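Side-chain contacts in ESAT-6-like protein MAB_3113 (Mycobacterium abscessus, PDB 4I0X), which is of unknown function but belongs to the WXG100 family of probably secreted ESAT-6-like proteins and forms a helical complex with ESAT-6-like protein MAB_3112: residues B[13-16]-B[17-21]; B[22-25]-B[26-30]; B[34-37]-B[38-42]; B[61-64]-B[65-68]; B[81-84]-B[85-89]. The protein carries 4 engineered substitutions. One frame throughout, in Å; residues are numbered along the deposited sequence.

Interaction 1: B[13-16]-B[17-21]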
loop_
_atom_site.group_PDB
_atom_site.type_symbol
_atom_site.label_atom_id
_atom_site.label_comp_id
_atom_site.label_asym_id
_atom_site.label_seq_id
_atom_site.Cartn_x
_atom_site.Cartn_y
_atom_site.Cartn_z
ATOM N N LEU B 13 -0.611 -23.516 -9.664
ATOM C CA LEU B 13 -0.104 -23.219 -8.323
ATOM C C LEU B 13 1.133 -22.336 -8.398
ATOM O O LEU B 13 1.301 -21.467 -7.575
ATOM C CB LEU B 13 0.204 -24.506 -7.567
ATOM C CG LEU B 13 -1.030 -25.384 -7.358
ATOM C CD1 LEU B 13 -0.658 -26.750 -6.750
ATOM C CD2 LEU B 13 -1.945 -24.696 -6.481
ATOM N N ASP B 14 2.007 -22.567 -9.377
ATOM C CA ASP B 14 3.139 -21.664 -9.581
ATOM C C ASP B 14 2.682 -20.239 -9.945
ATOM O O ASP B 14 3.272 -19.258 -9.502
ATOM C CB ASP B 14 4.118 -22.219 -10.602
ATOM C CG ASP B 14 5.050 -23.257 -9.998
ATOM O OD1 ASP B 14 5.197 -23.256 -8.757
ATOM O OD2 ASP B 14 5.601 -24.099 -10.747
ATOM N N HIS B 15 1.612 -20.128 -10.723
ATOM C CA HIS B 15 1.059 -18.838 -11.080
ATOM C C HIS B 15 0.550 -18.093 -9.821
ATOM O O HIS B 15 0.866 -16.925 -9.593
ATOM C CB HIS B 15 -0.058 -19.016 -12.092
ATOM C CG HIS B 15 -0.473 -17.743 -12.725
ATOM N ND1 HIS B 15 -1.647 -17.609 -13.432
ATOM C CD2 HIS B 15 0.106 -16.520 -12.721
ATOM C CE1 HIS B 15 -1.752 -16.367 -13.871
ATOM N NE2 HIS B 15 -0.713 -15.680 -13.432
ATOM N N ILE B 16 -0.173 -18.800 -8.966
ATOM C CA ILE B 16 -0.654 -18.222 -7.703
ATOM C C ILE B 16 0.511 -17.710 -6.874
ATOM O O ILE B 16 0.479 -16.608 -6.346
ATOM C CB ILE B 16 -1.445 -19.282 -6.884
ATOM C CG1 ILE B 16 -2.713 -19.650 -7.636
ATOM C CG2 ILE B 16 -1.762 -18.751 -5.472
ATOM C CD1 ILE B 16 -3.379 -20.868 -7.195
ATOM N N GLU B 17 1.531 -18.547 -6.737
ATOM C CA GLU B 17 2.701 -18.188 -5.975
ATOM C C GLU B 17 3.418 -16.950 -6.545
ATOM O O GLU B 17 3.840 -16.086 -5.773
ATOM C CB GLU B 17 3.671 -19.356 -5.832
ATOM C CG GLU B 17 4.935 -18.986 -5.057
ATOM C CD GLU B 17 4.622 -18.461 -3.638
ATOM O OE1 GLU B 17 3.557 -18.831 -3.072
ATOM O OE2 GLU B 17 5.430 -17.668 -3.100
ATOM N N GLN B 18 3.529 -16.850 -7.871
ATOM C CA GLN B 18 4.114 -15.663 -8.514
ATOM C C GLN B 18 3.309 -14.366 -8.269
ATOM O O GLN B 18 3.887 -13.331 -8.014
ATOM C CB GLN B 18 4.344 -15.918 -10.029
ATOM C CG GLN B 18 4.783 -14.724 -10.846
ATOM C CD GLN B 18 6.034 -14.002 -10.325
ATOM O OE1 GLN B 18 6.215 -12.792 -10.568
ATOM N NE2 GLN B 18 6.921 -14.746 -9.655
ATOM N N VAL B 19 1.986 -14.434 -8.349
ATOM C CA VAL B 19 1.146 -13.278 -8.110
ATOM C C VAL B 19 1.285 -12.863 -6.647
ATOM O O VAL B 19 1.359 -11.679 -6.321
ATOM C CB VAL B 19 -0.340 -13.579 -8.452
ATOM C CG1 VAL B 19 -1.229 -12.412 -8.028
ATOM C CG2 VAL B 19 -0.476 -13.913 -9.913
ATOM N N THR B 20 1.367 -13.846 -5.770
ATOM C CA THR B 20 1.433 -13.575 -4.342
ATOM C C THR B 20 2.756 -12.928 -4.058
ATOM O O THR B 20 2.849 -12.015 -3.239
ATOM C CB THR B 20 1.292 -14.881 -3.507
ATOM O OG1 THR B 20 0.135 -15.589 -3.960
ATOM C CG2 THR B 20 1.195 -14.560 -2.018
ATOM N N SER B 21 3.780 -13.399 -4.758
ATOM C CA SER B 21 5.115 -12.852 -4.624
ATOM C C SER B 21 5.148 -11.361 -5.101
ATOM O O SER B 21 5.800 -10.516 -4.474
ATOM C CB SER B 21 6.113 -13.743 -5.362
ATOM O OG SER B 21 7.406 -13.191 -5.384
#
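T20 grips the carbonyl of I16 twice: its backbone N donates to I16 O over 3.0 Å, and its hydroxyl OG1 donates to the same I16 O over 2.6 Å. The two donors approach from opposite faces of the carbonyl plane, the hydroxyl well above it. T20 OG1 sits beside its own backbone N, anti to the carbonyl carbon (chi1 -51°), which turns it back toward that oxygen; the I16 and T20 side chains lie side by side, I16 CG2 4.0 Å from T20 OG1. One face over, V19 CG2 meets the H15 ring obliquely, 3.9 Å from H15 CD2, and also rests 3.3 Å from H15 O. All of this is one turn's spacing along helix 11-47, the first arm of the helical hairpin of the WXG100 fold, with V19 N to H15 O at 3.0 Å as a regular i to i+4 bond. Further out, I16, V19 and T20 face the MAB_3112 chain: W37 of that chain packs on I16, and Y45 packs on V19 and hydrogen-bonds T20 OG1. E17 OE1 bonds H87 NE2 of helix 52-87, and Q18 OE1, on the outer side, bonds R22 NE.

Interaction 2: B[22-25]-B[26-30]. With SO4 (sulfate ion), chain M.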
loop_
_atom_site.group_PDB
_atom_site.type_symbol
_atom_site.label_atom_id
_atom_site.label_comp_id
_atom_site.label_asym_id
_atom_site.label_seq_id
_atom_site.Cartn_x
_atom_site.Cartn_y
_atom_site.Cartn_z
ATOM N N ARG B 22 4.389 -11.033 -6.143
ATOM C CA ARG B 22 4.299 -9.643 -6.613
ATOM C C ARG B 22 3.562 -8.752 -5.589
ATOM O O ARG B 22 3.942 -7.585 -5.349
ATOM C CB ARG B 22 3.613 -9.569 -7.968
ATOM C CG ARG B 22 4.409 -10.182 -9.074
ATOM C CD ARG B 22 3.672 -10.089 -10.413
ATOM N NE ARG B 22 4.534 -10.622 -11.434
ATOM C CZ ARG B 22 4.550 -10.288 -12.719
ATOM N NH1 ARG B 22 3.719 -9.400 -13.224
ATOM N NH2 ARG B 22 5.414 -10.888 -13.504
ATOM N N ALA B 23 2.554 -9.328 -4.944
ATOM C CA ALA B 23 1.807 -8.630 -3.893
ATOM C C ALA B 23 2.688 -8.380 -2.658
ATOM O O ALA B 23 2.540 -7.382 -1.984
ATOM C CB ALA B 23 0.567 -9.439 -3.486
ATOM N N ARG B 24 3.574 -9.310 -2.352
ATOM C CA ARG B 24 4.548 -9.133 -1.303
ATOM C C ARG B 24 5.607 -8.054 -1.639
ATOM O O ARG B 24 5.950 -7.229 -0.820
ATOM C CB ARG B 24 5.179 -10.474 -0.997
ATOM C CG ARG B 24 6.262 -10.451 0.043
ATOM C CD ARG B 24 6.904 -11.834 0.135
ATOM N NE ARG B 24 5.876 -12.864 0.053
ATOM C CZ ARG B 24 5.821 -13.849 -0.836
ATOM N NH1 ARG B 24 6.764 -14.021 -1.753
ATOM N NH2 ARG B 24 4.809 -14.701 -0.778
ATOM N N GLY B 25 6.070 -8.042 -2.869
ATOM C CA GLY B 25 6.968 -7.030 -3.361
ATOM C C GLY B 25 6.320 -5.673 -3.298
ATOM O O GLY B 25 6.968 -4.684 -2.972
ATOM N N PHE B 26 5.037 -5.628 -3.589
ATOM C CA PHE B 26 4.314 -4.364 -3.535
ATOM C C PHE B 26 4.195 -3.875 -2.087
ATOM O O PHE B 26 4.481 -2.725 -1.808
ATOM C CB PHE B 26 2.937 -4.528 -4.148
ATOM C CG PHE B 26 2.149 -3.272 -4.200
ATOM C CD1 PHE B 26 2.487 -2.265 -5.079
ATOM C CD2 PHE B 26 1.059 -3.104 -3.391
ATOM C CE1 PHE B 26 1.735 -1.094 -5.134
ATOM C CE2 PHE B 26 0.293 -1.932 -3.451
ATOM C CZ PHE B 26 0.642 -0.938 -4.333
ATOM N N LYS B 27 3.763 -4.746 -1.178
ATOM C CA LYS B 27 3.702 -4.389 0.229
ATOM C C LYS B 27 5.039 -3.883 0.745
ATOM O O LYS B 27 5.088 -2.932 1.504
ATOM C CB LYS B 27 3.203 -5.580 1.074
ATOM C CG LYS B 27 3.126 -5.311 2.549
ATOM C CD LYS B 27 4.443 -5.596 3.235
ATOM C CE LYS B 27 4.238 -6.475 4.414
ATOM N NZ LYS B 27 5.517 -6.713 5.153
ATOM N N GLU B 28 6.141 -4.527 0.368
ATOM C CA GLU B 28 7.478 -4.114 0.854
ATOM C C GLU B 28 7.844 -2.715 0.315
ATOM O O GLU B 28 8.447 -1.870 1.000
ATOM C CB GLU B 28 8.554 -5.089 0.369
ATOM C CG GLU B 28 8.550 -6.467 1.016
ATOM C CD GLU B 28 9.483 -7.462 0.297
ATOM O OE1 GLU B 28 10.219 -7.066 -0.656
ATOM O OE2 GLU B 28 9.465 -8.654 0.686
ATOM N N PHE B 29 7.510 -2.511 -0.946
ATOM C CA PHE B 29 7.727 -1.233 -1.616
ATOM C C PHE B 29 6.918 -0.113 -0.941
ATOM O O PHE B 29 7.444 0.952 -0.629
ATOM C CB PHE B 29 7.332 -1.378 -3.078
ATOM C CG PHE B 29 7.248 -0.065 -3.821
ATOM C CD1 PHE B 29 8.392 0.660 -4.119
ATOM C CD2 PHE B 29 6.029 0.427 -4.217
ATOM C CE1 PHE B 29 8.316 1.857 -4.801
ATOM C CE2 PHE B 29 5.943 1.643 -4.912
ATOM C CZ PHE B 29 7.085 2.341 -5.217
ATOM N N VAL B 30 5.663 -0.390 -0.648
ATOM C CA VAL B 30 4.828 0.598 0.024
ATOM C C VAL B 30 5.341 0.934 1.417
ATOM O O VAL B 30 5.437 2.101 1.766
ATOM C CB VAL B 30 3.375 0.168 0.141
ATOM C CG1 VAL B 30 2.592 1.230 0.945
ATOM C CG2 VAL B 30 2.776 -0.046 -1.247
HETATM S S SO4 M . 4.520 -9.177 -16.690
HETATM O O1 SO4 M . 3.922 -8.078 -15.941
HETATM O O2 SO4 M . 5.040 -8.676 -17.956
HETATM O O3 SO4 M . 5.616 -9.731 -15.921
HETATM O O4 SO4 M . 3.550 -10.262 -16.981
#
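R22 is engaged at both ends: its carbonyl O receives the F26 N-H over 2.9 Å, and its guanidinium holds a sulfate ion. R22 NH2 donates to sulfate O3 over 2.7 Å and NH1 to O1 over 3.0 Å, a two-pronged grip in which the sulfur lies at the edge of the guanidinium, in its plane. The chain is extended from CG to NE, with chi2 180°, and carries the group well clear of helix 11-47. R24 and E28, one turn apart, run side by side without a salt bridge: E28 OE2 lies 3.7 Å from R24 CG, whereas R24 NE and E28 OE2 are 5.6 Å apart. The R24 guanidinium turns instead to E80 of helix 52-87, where NE forms a salt bridge. In the packing, F26 CB rests 3.4 Å from R22 O, and A23 and K27 touch L76 of the second arm of the hairpin, while F26 and R22 pack on L26 of the MAB_3112 chain. The sulfate probably comes from the crystallisation liquor; its binding indicates that R22 can accept a small anion, and by itself suggests no biological ligand.

Interaction 3: B[34-37]-B[38-42]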
loop_
_atom_site.group_PDB
_atom_site.type_symbol
_atom_site.label_atom_id
_atom_site.label_comp_id
_atom_site.label_asym_id
_atom_site.label_seq_id
_atom_site.Cartn_x
_atom_site.Cartn_y
_atom_site.Cartn_z
ATOM N N LEU B 34 6.808 4.693 2.619
ATOM C CA LEU B 34 6.088 5.367 3.692
ATOM C C LEU B 34 7.030 5.600 4.875
ATOM O O LEU B 34 6.985 6.638 5.497
ATOM C CB LEU B 34 4.880 4.549 4.152
ATOM C CG LEU B 34 3.684 4.416 3.222
ATOM C CD1 LEU B 34 2.575 3.565 3.828
ATOM C CD2 LEU B 34 3.107 5.780 2.831
ATOM N N ASP B 35 7.898 4.626 5.176
ATOM C CA ASP B 35 8.905 4.779 6.216
ATOM C C ASP B 35 9.830 5.963 5.946
ATOM O O ASP B 35 10.203 6.714 6.865
ATOM C CB ASP B 35 9.760 3.498 6.327
ATOM C CG ASP B 35 9.102 2.415 7.149
ATOM O OD1 ASP B 35 7.882 2.502 7.413
ATOM O OD2 ASP B 35 9.817 1.453 7.527
ATOM N N GLN B 36 10.234 6.113 4.685
ATOM C CA GLN B 36 11.167 7.180 4.325
ATOM C C GLN B 36 10.464 8.539 4.443
ATOM O O GLN B 36 11.019 9.520 4.946
ATOM C CB GLN B 36 11.716 6.944 2.907
ATOM C CG GLN B 36 12.628 8.040 2.472
ATOM C CD GLN B 36 13.292 7.813 1.107
ATOM O OE1 GLN B 36 13.311 6.700 0.560
ATOM N NE2 GLN B 36 13.846 8.898 0.556
ATOM N N LEU B 37 9.224 8.578 3.986
ATOM C CA LEU B 37 8.393 9.774 4.061
ATOM C C LEU B 37 8.148 10.186 5.513
ATOM O O LEU B 37 8.335 11.351 5.870
ATOM C CB LEU B 37 7.064 9.509 3.359
ATOM C CG LEU B 37 6.033 10.632 3.342
ATOM C CD1 LEU B 37 6.689 11.923 2.945
ATOM C CD2 LEU B 37 4.909 10.264 2.379
ATOM N N GLU B 38 7.740 9.228 6.349
ATOM C CA GLU B 38 7.454 9.510 7.759
ATOM C C GLU B 38 8.703 10.028 8.456
ATOM O O GLU B 38 8.634 10.982 9.236
ATOM C CB GLU B 38 6.949 8.261 8.495
ATOM C CG GLU B 38 5.629 7.726 8.028
ATOM C CD GLU B 38 5.243 6.357 8.645
ATOM O OE1 GLU B 38 6.052 5.773 9.401
ATOM O OE2 GLU B 38 4.128 5.857 8.340
ATOM N N SER B 39 9.840 9.395 8.178
ATOM C CA SER B 39 11.095 9.768 8.790
ATOM C C SER B 39 11.485 11.223 8.457
ATOM O O SER B 39 11.930 11.977 9.337
ATOM C CB SER B 39 12.178 8.760 8.354
ATOM O OG SER B 39 13.484 9.250 8.554
ATOM N N ARG B 40 11.331 11.630 7.202
ATOM C CA ARG B 40 11.713 12.992 6.813
ATOM C C ARG B 40 10.692 14.008 7.292
ATOM O O ARG B 40 11.055 15.102 7.741
ATOM C CB ARG B 40 11.926 13.096 5.302
ATOM C CG ARG B 40 13.051 12.234 4.841
ATOM C CD ARG B 40 12.973 12.013 3.369
ATOM N NE ARG B 40 13.259 13.250 2.655
ATOM C CZ ARG B 40 13.247 13.360 1.333
ATOM N NH1 ARG B 40 12.967 12.297 0.586
ATOM N NH2 ARG B 40 13.502 14.534 0.764
ATOM N N ALA B 41 9.424 13.645 7.247
ATOM C CA ALA B 41 8.372 14.558 7.696
ATOM C C ALA B 41 8.364 14.725 9.209
ATOM O O ALA B 41 8.142 15.828 9.720
ATOM C CB ALA B 41 6.998 14.084 7.196
ATOM N N GLN B 42 8.623 13.643 9.937
ATOM C CA GLN B 42 8.577 13.702 11.388
ATOM C C GLN B 42 9.704 14.569 11.920
ATOM O O GLN B 42 9.541 15.229 12.948
ATOM C CB GLN B 42 8.594 12.298 12.030
ATOM C CG GLN B 42 7.205 11.835 12.486
ATOM C CD GLN B 42 6.805 10.447 11.971
ATOM O OE1 GLN B 42 5.949 10.316 11.070
ATOM N NE2 GLN B 42 7.407 9.402 12.558
#
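Q36 and R40, one turn apart near the far end of the first arm of the WXG100 helical hairpin, lie side by side and point the same way. The Q36 chain is extended beyond CG. R40 CG lies beside its own backbone N, and the chain bends at chi3 (69°), which brings its flat end alongside the amide of Q36, the two planes 29° apart. Q36 NE2 and R40 NH1 come within 3.5 Å, but both are donors, so this is proximity without a bond. The aliphatic parts pack as well, Q36 CG standing 4.1 Å from R40 CD. The guanidinium finds its charge partner in E4 of the MAB_3112 chain, a salt bridge through NH2, and F11 of that chain packs on both residues.

On another face of helix 11-47, E38 folds back along the previous turn: CG is opposite the carbonyl carbon (chi1 -65°) and lies 3.1 Å from L34 O, while E38 N donates to that same L34 O over 2.8 Å. Its carboxylate comes close to that of D35, D35 OD1 and E38 OE1 4.2 Å apart, a like-charge approach that would tend to disfavour ionisation of either group. E38 OE2 accepts a hydrogen bond from W65 NE1 of helix 52-87, probably offsetting part of this. L37 and A41 lie on the buried side, where L37 meets W65 and A41 meets Y58. A41 N donates to L37 O over 2.9 Å, and A41 CB packs 3.3 Å from the same oxygen.

Interaction 4: B[61-64]-B[65-68]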
loop_
_atom_site.group_PDB
_atom_site.type_symbol
_atom_site.label_atom_id
_atom_site.label_comp_id
_atom_site.label_asym_id
_atom_site.label_seq_id
_atom_site.Cartn_x
_atom_site.Cartn_y
_atom_site.Cartn_z
ATOM N N ALA B 61 -3.028 12.683 7.402
ATOM C CA ALA B 61 -2.617 11.842 6.290
ATOM C C ALA B 61 -1.877 10.637 6.844
ATOM O O ALA B 61 -2.129 9.530 6.430
ATOM C CB ALA B 61 -1.748 12.607 5.346
ATOM N N HIS B 62 -1.003 10.870 7.819
ATOM C CA HIS B 62 -0.226 9.803 8.419
ATOM C C HIS B 62 -1.101 8.745 9.142
ATOM O O HIS B 62 -0.856 7.544 9.057
ATOM C CB HIS B 62 0.799 10.394 9.380
ATOM C CG HIS B 62 1.473 9.371 10.233
ATOM N ND1 HIS B 62 1.003 9.015 11.480
ATOM C CD2 HIS B 62 2.554 8.591 10.003
ATOM C CE1 HIS B 62 1.777 8.069 11.989
ATOM N NE2 HIS B 62 2.726 7.794 11.111
ATOM N N LYS B 63 -2.118 9.211 9.835
ATOM C CA LYS B 63 -3.073 8.334 10.447
ATOM C C LYS B 63 -3.715 7.476 9.354
ATOM O O LYS B 63 -3.822 6.290 9.504
ATOM C CB LYS B 63 -4.104 9.129 11.244
ATOM C CG LYS B 63 -5.174 8.258 11.943
ATOM C CD LYS B 63 -4.551 7.168 12.829
ATOM C CE LYS B 63 -5.591 6.538 13.788
ATOM N NZ LYS B 63 -6.095 7.547 14.800
ATOM N N GLU B 64 -4.106 8.080 8.237
ATOM C CA GLU B 64 -4.807 7.325 7.208
ATOM C C GLU B 64 -3.898 6.275 6.606
ATOM O O GLU B 64 -4.292 5.113 6.451
ATOM C CB GLU B 64 -5.362 8.238 6.113
ATOM C CG GLU B 64 -6.472 9.101 6.585
ATOM C CD GLU B 64 -6.730 10.282 5.679
ATOM O OE1 GLU B 64 -7.450 11.222 6.108
ATOM O OE2 GLU B 64 -6.221 10.262 4.536
ATOM N N TRP B 65 -2.670 6.640 6.275
ATOM C CA TRP B 65 -1.861 5.653 5.602
ATOM C C TRP B 65 -1.330 4.558 6.496
ATOM O O TRP B 65 -1.058 3.470 6.017
ATOM C CB TRP B 65 -0.761 6.269 4.754
ATOM C CG TRP B 65 0.410 6.890 5.397
ATOM C CD1 TRP B 65 1.287 6.329 6.241
ATOM C CD2 TRP B 65 0.875 8.216 5.143
ATOM N NE1 TRP B 65 2.287 7.233 6.552
ATOM C CE2 TRP B 65 2.042 8.401 5.886
ATOM C CE3 TRP B 65 0.394 9.274 4.359
ATOM C CZ2 TRP B 65 2.741 9.600 5.884
ATOM C CZ3 TRP B 65 1.080 10.455 4.364
ATOM C CH2 TRP B 65 2.247 10.609 5.113
ATOM N N MET B 66 -1.209 4.856 7.788
ATOM C CA MET B 66 -0.767 3.898 8.776
ATOM C C MET B 66 -1.866 2.860 8.972
ATOM O O MET B 66 -1.602 1.673 9.000
ATOM C CB MET B 66 -0.487 4.603 10.109
ATOM C CG MET B 66 0.050 3.715 11.210
ATOM S SD MET B 66 0.475 4.682 12.683
ATOM C CE MET B 66 -1.156 4.905 13.407
ATOM N N ASP B 67 -3.097 3.304 9.148
ATOM C CA ASP B 67 -4.169 2.351 9.327
ATOM C C ASP B 67 -4.331 1.568 8.046
ATOM O O ASP B 67 -4.573 0.352 8.080
ATOM C CB ASP B 67 -5.475 3.046 9.708
ATOM C CG ASP B 67 -5.451 3.603 11.125
ATOM O OD1 ASP B 67 -4.617 3.128 11.934
ATOM O OD2 ASP B 67 -6.258 4.518 11.420
ATOM N N ALA B 68 -4.190 2.246 6.902
ATOM C CA ALA B 68 -4.291 1.553 5.603
ATOM C C ALA B 68 -3.161 0.552 5.365
ATOM O O ALA B 68 -3.384 -0.546 4.852
ATOM C CB ALA B 68 -4.339 2.548 4.486
#
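W65 lies with one indole face against the preceding turn of its own helix. CH-pi contact comes first: H62 CA stands over the centre of the six-membered ring, 3.8 Å from its centroid. A61 adds an apolar touch, its CB 3.7 Å from W65 CZ3, and A61 O lies over the same face toward the rim while accepting the W65 N-H. The indole reaches back because CG is wedged between the backbone N and carbonyl carbon (chi1 72°). Among ring contacts, the H62 ring and the five-membered ring of W65 meet obliquely, planes at 76°, with H62 CD2 3.7 Å from W65 NE1. M66 SD approaches the H62 imidazole, also obliquely, 3.7 Å from H62 CE1. The charged pair is looser: K63 CE is 3.2 Å from D67 OD2, but K63 NZ is 4.5 Å from that oxygen, beyond a salt bridge. Regular backbone bonds, such as D67 N to K63 O, join the same turns. Helix 52-87 is the second arm of the WXG100 hairpin; here W65 packs on L34 and L37 of helix 11-47 and bonds E38 through NE1, while A61 and W65 touch I66 and A62, respectively, of the MAB_3112 chain.

Interaction 5: B[81-84]-B[85-89]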
loop_
_atom_site.group_PDB
_atom_site.type_symbol
_atom_site.label_atom_id
_atom_site.label_comp_id
_atom_site.label_asym_id
_atom_site.label_seq_id
_atom_site.Cartn_x
_atom_site.Cartn_y
_atom_site.Cartn_z
ATOM N N GLU B 81 -1.771 -17.115 3.486
ATOM C CA GLU B 81 -2.354 -18.326 4.087
ATOM C C GLU B 81 -3.149 -19.120 3.049
ATOM O O GLU B 81 -3.076 -20.338 2.996
ATOM C CB GLU B 81 -3.253 -17.990 5.322
ATOM C CG GLU B 81 -4.074 -19.168 5.850
ATOM C CD GLU B 81 -5.327 -18.740 6.626
ATOM O OE1 GLU B 81 -5.296 -17.691 7.312
ATOM O OE2 GLU B 81 -6.351 -19.460 6.549
ATOM N N ALA B 82 -3.907 -18.429 2.214
ATOM C CA ALA B 82 -4.662 -19.102 1.176
ATOM C C ALA B 82 -3.751 -19.819 0.148
ATOM O O ALA B 82 -4.007 -20.947 -0.266
ATOM C CB ALA B 82 -5.560 -18.111 0.495
ATOM N N ALA B 83 -2.677 -19.159 -0.264
ATOM C CA ALA B 83 -1.796 -19.760 -1.260
ATOM C C ALA B 83 -1.091 -20.944 -0.639
ATOM O O ALA B 83 -0.921 -21.997 -1.281
ATOM C CB ALA B 83 -0.802 -18.751 -1.748
ATOM N N ARG B 84 -0.724 -20.797 0.633
ATOM C CA ARG B 84 -0.117 -21.905 1.373
ATOM C C ARG B 84 -1.054 -23.081 1.380
ATOM O O ARG B 84 -0.653 -24.233 1.105
ATOM C CB ARG B 84 0.184 -21.497 2.808
ATOM C CG ARG B 84 1.402 -20.634 2.951
ATOM C CD ARG B 84 1.947 -20.721 4.380
ATOM N NE ARG B 84 1.067 -20.147 5.404
ATOM C CZ ARG B 84 0.928 -18.842 5.645
ATOM N NH1 ARG B 84 1.590 -17.952 4.921
ATOM N NH2 ARG B 84 0.115 -18.422 6.606
ATOM N N THR B 85 -2.319 -22.799 1.698
ATOM C CA THR B 85 -3.348 -23.830 1.729
ATOM C C THR B 85 -3.454 -24.534 0.396
ATOM O O THR B 85 -3.617 -25.727 0.356
ATOM C CB THR B 85 -4.749 -23.271 2.091
ATOM O OG1 THR B 85 -4.721 -22.813 3.425
ATOM C CG2 THR B 85 -5.828 -24.340 2.032
ATOM N N ALA B 86 -3.381 -23.778 -0.685
ATOM C CA ALA B 86 -3.448 -24.355 -2.016
ATOM C C ALA B 86 -2.238 -25.272 -2.297
ATOM O O ALA B 86 -2.418 -26.282 -2.966
ATOM C CB ALA B 86 -3.573 -23.265 -3.078
ATOM N N HIS B 87 -1.052 -24.937 -1.757
ATOM C CA HIS B 87 0.202 -25.691 -1.983
ATOM C C HIS B 87 0.329 -26.931 -1.095
ATOM O O HIS B 87 1.295 -27.654 -1.216
ATOM C CB HIS B 87 1.463 -24.840 -1.672
ATOM C CG HIS B 87 1.601 -23.599 -2.492
ATOM N ND1 HIS B 87 1.405 -23.576 -3.858
ATOM C CD2 HIS B 87 1.939 -22.336 -2.143
ATOM C CE1 HIS B 87 1.594 -22.348 -4.311
ATOM N NE2 HIS B 87 1.922 -21.576 -3.289
ATOM N N GLY B 88 -0.604 -27.151 -0.173
ATOM C CA GLY B 88 -0.472 -28.209 0.809
ATOM C C GLY B 88 0.105 -27.843 2.197
ATOM O O GLY B 88 0.340 -28.729 3.046
ATOM N N ALA B 89 0.343 -26.567 2.445
ATOM C CA ALA B 89 0.956 -26.144 3.717
ATOM C C ALA B 89 -0.138 -25.633 4.665
ATOM O O ALA B 89 -0.176 -24.485 5.058
ATOM C CB ALA B 89 2.031 -25.073 3.464
#
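R84 and A89 meet in a Schellman motif, the C-terminal cap of helix 52-87, which is the second arm of the WXG100 helical hairpin. A89 N donates to R84 O over 2.9 Å, arriving from above the carbonyl plane, and a long, weak bond from G88 N to T85 O, 3.4 Å, completes the motif. The chain turns at G88, whose phi of 96° is positive; a CB at these backbone angles would be jammed against the H87 carbonyl, which suits glycine. H87 N reaches two carbonyls, donating to A83 O over 3.0 Å and only weakly, i to i+3, to R84 O.

The H87 imidazole folds back over that turn. CG stands opposite the carbonyl carbon (chi1 -60°), which places one ring face over A83 O, the oxygen offset toward the rim and 3.0 Å from H87 CD2. The other neighbours of H87 include the F9 ring, with planes at about 25°, and L13 of helix 11-47. One turn back, T85 N donates to E81 O at 2.9 Å. The guanidinium of R84 doubles back above E81 CA, which lies against one of its faces. A82, T85 and A86 turn to the MAB_3112 chain, packing on its Y45, A41 and W37 respectively, and A83 touches I16 and T20 of the first arm. At the cap itself the nearest side-chain approach between R84 and A89 is methyl to methylene, A89 CB standing 4.1 Å from R84 CB.

Overall arrangement
Interactions 1, 2 and 3 follow one another along helix 11-47, while 4 and 5 belong to helix 52-87; the hairpin brings 1 beside 5 (centres about 11 Å apart) and 3 beside 4 (about 12 Å). Each mixes core and surface: I16, V19, L34, L37, A61 and W65 are buried, D14, R22, Q36 and K63 exposed. The two pairings differ: 13-21 meets 81-89 through leucine and isoleucine against alanines, plus one glutamate-histidine hydrogen bond; 34-42 meets 61-68 through leucines round an indole anchored on a glutamate. Interaction 2, nearest the centre of the chain, is the one with a bound anion, and interaction 5 alone ends a helix. Hydroxyl-to-carbonyl bonding marks 1, flat polar groups 3, aromatic contacts 4.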